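Local coordinates for catalase-3 (Neurospora crassa, PDB 4AJ9), which breaks down hydrogen peroxide to water and oxygen with a heme cofactor, and so probably protects cells from peroxide damage, at residues 277-280 with 281-284; 434-437 with 438-441. One frame throughout, in Å; residues are numbered along the deposited sequence.

Interaction 1 (277-280 with 281-284)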
loop_
_atom_site.group_PDB
_atom_site.type_symbol
_atom_site.label_atom_id
_atom_site.label_comp_id
_atom_site.label_asym_id
_atom_site.label_seq_id
_atom_site.Cartn_x
_atom_site.Cartn_y
_atom_site.Cartn_z
ATOM N N LEU C 277 -7.015 23.318 -36.558
ATOM C CA LEU C 277 -6.168 22.395 -37.296
ATOM C C LEU C 277 -5.026 23.157 -37.971
ATOM O O LEU C 277 -5.261 24.139 -38.671
ATOM C CB LEU C 277 -7.005 21.615 -38.319
ATOM C CG LEU C 277 -8.073 20.722 -37.674
ATOM C CD1 LEU C 277 -9.062 20.130 -38.682
ATOM C CD2 LEU C 277 -7.389 19.615 -36.878
ATOM N N ILE C 278 -3.788 22.724 -37.740
ATOM C CA ILE C 278 -2.638 23.421 -38.309
ATOM C C ILE C 278 -1.741 22.470 -39.112
ATOM O O ILE C 278 -1.461 21.353 -38.678
ATOM C CB ILE C 278 -1.800 24.144 -37.216
ATOM C CG1 ILE C 278 -2.695 24.985 -36.293
ATOM C CG2 ILE C 278 -0.737 25.048 -37.859
ATOM C CD1 ILE C 278 -3.310 24.224 -35.132
ATOM N N ASP C 279 -1.306 22.909 -40.290
ATOM C CA ASP C 279 -0.334 22.152 -41.086
ATOM C C ASP C 279 0.939 21.892 -40.283
ATOM O O ASP C 279 1.410 22.764 -39.556
ATOM C CB ASP C 279 0.056 22.937 -42.340
ATOM C CG ASP C 279 -1.095 23.095 -43.322
ATOM O OD1 ASP C 279 -2.030 22.259 -43.297
ATOM O OD2 ASP C 279 -1.041 24.049 -44.129
ATOM N N GLU C 280 1.519 20.710 -40.430
ATOM C CA GLU C 280 2.753 20.423 -39.710
ATOM C C GLU C 280 3.813 21.474 -40.008
ATOM O O GLU C 280 4.538 21.888 -39.108
ATOM C CB GLU C 280 3.285 19.031 -40.059
ATOM C CG GLU C 280 2.481 17.878 -39.465
ATOM C CD GLU C 280 2.898 17.495 -38.047
ATOM O OE1 GLU C 280 3.819 18.120 -37.461
ATOM O OE2 GLU C 280 2.285 16.555 -37.506
ATOM N N ASP C 281 3.908 21.914 -41.265
ATOM C CA ASP C 281 4.965 22.861 -41.635
ATOM C C ASP C 281 4.701 24.283 -41.136
ATOM O O ASP C 281 5.531 25.170 -41.315
ATOM C CB ASP C 281 5.228 22.867 -43.148
ATOM C CG ASP C 281 4.033 23.353 -43.957
ATOM O OD1 ASP C 281 3.095 23.941 -43.378
ATOM O OD2 ASP C 281 4.039 23.160 -45.189
ATOM N N LYS C 282 3.558 24.494 -40.494
ATOM C CA LYS C 282 3.237 25.810 -39.937
ATOM C C LYS C 282 3.324 25.865 -38.394
ATOM O O LYS C 282 2.847 26.810 -37.754
ATOM C CB LYS C 282 1.878 26.278 -40.475
ATOM C CG LYS C 282 1.950 26.583 -41.970
ATOM C CD LYS C 282 0.610 26.887 -42.614
ATOM C CE LYS C 282 0.780 27.057 -44.125
ATOM N NZ LYS C 282 1.125 25.757 -44.805
ATOM N N ALA C 283 3.975 24.861 -37.810
ATOM C CA ALA C 283 4.084 24.742 -36.352
ATOM C C ALA C 283 4.629 26.003 -35.679
ATOM O O ALA C 283 4.262 26.320 -34.547
ATOM C CB ALA C 283 4.947 23.540 -35.985
ATOM N N GLN C 284 5.513 26.713 -36.374
ATOM C CA GLN C 284 6.137 27.911 -35.827
ATOM C C GLN C 284 5.776 29.158 -36.628
ATOM O O GLN C 284 6.501 30.144 -36.599
ATOM C CB GLN C 284 7.660 27.749 -35.792
ATOM C CG GLN C 284 8.127 26.502 -35.059
ATOM C CD GLN C 284 9.632 26.319 -35.086
ATOM O OE1 GLN C 284 10.374 27.107 -34.497
ATOM N NE2 GLN C 284 10.093 25.271 -35.772
#

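Interaction 2 (434-437 with 438-441)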
loop_
_atom_site.group_PDB
_atom_site.type_symbol
_atom_site.label_atom_id
_atom_site.label_comp_id
_atom_site.label_asym_id
_atom_site.label_seq_id
_atom_site.Cartn_x
_atom_site.Cartn_y
_atom_site.Cartn_z
ATOM N N LEU C 434 15.620 24.270 -23.404
ATOM C CA LEU C 434 14.351 24.550 -24.066
ATOM C C LEU C 434 14.643 25.373 -25.307
ATOM O O LEU C 434 15.527 26.236 -25.290
ATOM C CB LEU C 434 13.423 25.347 -23.137
ATOM C CG LEU C 434 12.615 24.579 -22.091
ATOM C CD1 LEU C 434 11.823 25.545 -21.201
ATOM C CD2 LEU C 434 11.680 23.555 -22.759
ATOM N N SER C 435 13.906 25.107 -26.377
ATOM C CA SER C 435 14.029 25.864 -27.613
ATOM C C SER C 435 13.928 27.364 -27.361
ATOM O O SER C 435 13.051 27.813 -26.625
ATOM C CB SER C 435 12.915 25.452 -28.572
ATOM O OG SER C 435 13.041 26.124 -29.807
ATOM N N ALA C 436 14.809 28.137 -27.986
ATOM C CA ALA C 436 14.757 29.589 -27.877
ATOM C C ALA C 436 13.411 30.124 -28.378
ATOM O O ALA C 436 13.025 31.243 -28.045
ATOM C CB ALA C 436 15.915 30.235 -28.633
ATOM N N THR C 437 12.694 29.316 -29.161
ATOM C CA THR C 437 11.377 29.707 -29.672
ATOM C C THR C 437 10.355 29.867 -28.545
ATOM O O THR C 437 9.261 30.393 -28.762
ATOM C CB THR C 437 10.817 28.690 -30.710
ATOM O OG1 THR C 437 10.717 27.383 -30.118
ATOM C CG2 THR C 437 11.711 28.616 -31.939
ATOM N N PHE C 438 10.719 29.407 -27.348
ATOM C CA PHE C 438 9.838 29.426 -26.185
ATOM C C PHE C 438 10.038 30.707 -25.364
ATOM O O PHE C 438 9.340 30.924 -24.376
ATOM C CB PHE C 438 10.123 28.198 -25.286
ATOM C CG PHE C 438 9.440 26.913 -25.730
ATOM C CD1 PHE C 438 9.351 26.565 -27.074
ATOM C CD2 PHE C 438 8.900 26.043 -24.785
ATOM C CE1 PHE C 438 8.727 25.382 -27.468
ATOM C CE2 PHE C 438 8.276 24.860 -25.171
ATOM C CZ PHE C 438 8.185 24.524 -26.511
ATOM N N ASP C 439 10.975 31.558 -25.790
ATOM C CA ASP C 439 11.487 32.660 -24.962
ATOM C C ASP C 439 10.527 33.798 -24.569
ATOM O O ASP C 439 10.779 34.498 -23.586
ATOM C CB ASP C 439 12.737 33.277 -25.609
ATOM C CG ASP C 439 13.986 32.439 -25.392
ATOM O OD1 ASP C 439 13.898 31.421 -24.676
ATOM O OD2 ASP C 439 15.060 32.812 -25.922
ATOM N N ASP C 440 9.454 34.004 -25.328
ATOM C CA ASP C 440 8.592 35.173 -25.116
ATOM C C ASP C 440 7.496 34.908 -24.084
ATOM O O ASP C 440 6.580 34.135 -24.335
ATOM C CB ASP C 440 7.975 35.631 -26.446
ATOM C CG ASP C 440 7.119 36.887 -26.306
ATOM O OD1 ASP C 440 6.443 37.060 -25.268
ATOM O OD2 ASP C 440 7.113 37.703 -27.251
ATOM N N HIS C 441 7.576 35.582 -22.939
ATOM C CA HIS C 441 6.661 35.297 -21.837
ATOM C C HIS C 441 5.615 36.374 -21.580
ATOM O O HIS C 441 4.793 36.227 -20.672
ATOM C CB HIS C 441 7.457 35.059 -20.551
ATOM C CG HIS C 441 8.544 34.044 -20.695
ATOM N ND1 HIS C 441 8.310 32.767 -21.160
ATOM C CD2 HIS C 441 9.870 34.114 -20.429
ATOM C CE1 HIS C 441 9.447 32.090 -21.171
ATOM N NE2 HIS C 441 10.408 32.886 -20.733
HETATM O O HOH W 1 8.166 32.837 -27.607
#

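Interaction 1 (277-280 with 281-284)
Lys282 NZ is gripped by two carboxylates, one from each half of the tight turn that follows strand 270-278 of the catalase beta sheet. Asp279 OD2 lies 2.8 Å from Lys282 NZ, and Asp281 OD1 lies 3.0 Å from the same nitrogen. Both pairs are salt bridges, and the three residues form a small network on the surface. Asp279 OD2 uses its anti lone pair, away from the other oxygen of the group. Asp281 OD1 is met on the syn side, slightly out of the carboxylate plane. The side chains of Asp279 and Lys282 run side by side and point the same way. The lysine chain is extended until its last torsion, where chi4 of 69° bends NZ back to the acids. Asp279 OD2 and Asp281 OD1 are 4.2 Å apart, so the ammonium group probably offsets their mutual repulsion. Were Lys282 an alanine, both carboxylates would probably be left close together without their shared positive partner.

The backbone turns by two successive i to i+3 bonds of 3-10 type. Lys282 N donates to Asp279 O at 2.9 Å, and Ala283 N donates to Glu280 O at a longer 3.3 Å. In each case the donor sits well above the carbonyl plane. Glu280 turns its acid elsewhere: OE2 forms a salt bridge with Arg215 and a hydrogen bond with Ser223. This ties the turn to strands 214-217 and 223-232 of the same sheet. Ala283 packs on Arg37 of the second subunit. On the buried side, Ile278 supplies the apolar touch, with its CG2 methyl 3.9 Å from Lys282 CB.

Interaction 2 (434-437 with 438-441)
Phe438 is the buried residue of this short 3-10 turn, which lies in the loop between strand 429-431 and helix 443-450. Its N donates to Ser435 O at 2.9 Å, with an N-H...O angle of 158°. The ring then folds back beside the residues that precede it. With CG anti to its own carbonyl carbon (chi1 -82°), the CD1 edge comes near Ser435 and Thr437. Thr437 OG1 lies at that edge, in the ring plane, 3.4 Å from Phe438 CD1. Leu434 CD2 approaches the ring obliquely, 4.2 Å from Phe438 CD2. Both Leu434 and Phe438 also pack on Pro343 of helix 343-360, while Leu434 reaches Phe30 of the second subunit.

The Thr437 hydroxyl sits between its backbone N and carbonyl carbon (chi1 58°), which sets OG1 at the ring edge and 2.7 Å from Ser435 OG. The proton between these two hydroxyls is not settled. Thr437 OG1 has a definite hydrogen bond to Asp289 OD2. One water donates to Thr437 O and accepts from Asp440 N, bridging the turn to the next part of the loop.

Asp439 N donates to Ala436 O at 3.1 Å, a second i to i+3 bond. The Asp439 carboxylate crowds the same carbonyl, with OD2 3.3 Å from Ala436 O. Two acceptors this close probably repel each other, and the bond from Asp439 N to that oxygen probably offsets the cost.

Interactions 1 and 2 are some 150 residues apart along the chain, yet their centres are only about 17 Å apart. They touch directly: Gln284 OE1, at the end of interaction 1, packs 3.3 Å from Thr437 CG2 of interaction 2. Both also meet the second subunit, where Ala283, Gln284 and Ser435 all pack on Arg37 of that chain. The two turns thus border the same subunit interface. Both lie away from the active site. The Phe438 side chain of interaction 2 is about 12 Å from a bound heme, while that of Glu280 in interaction 1 is about 4 Å from a pentaethylene glycol, probably a crystallisation additive.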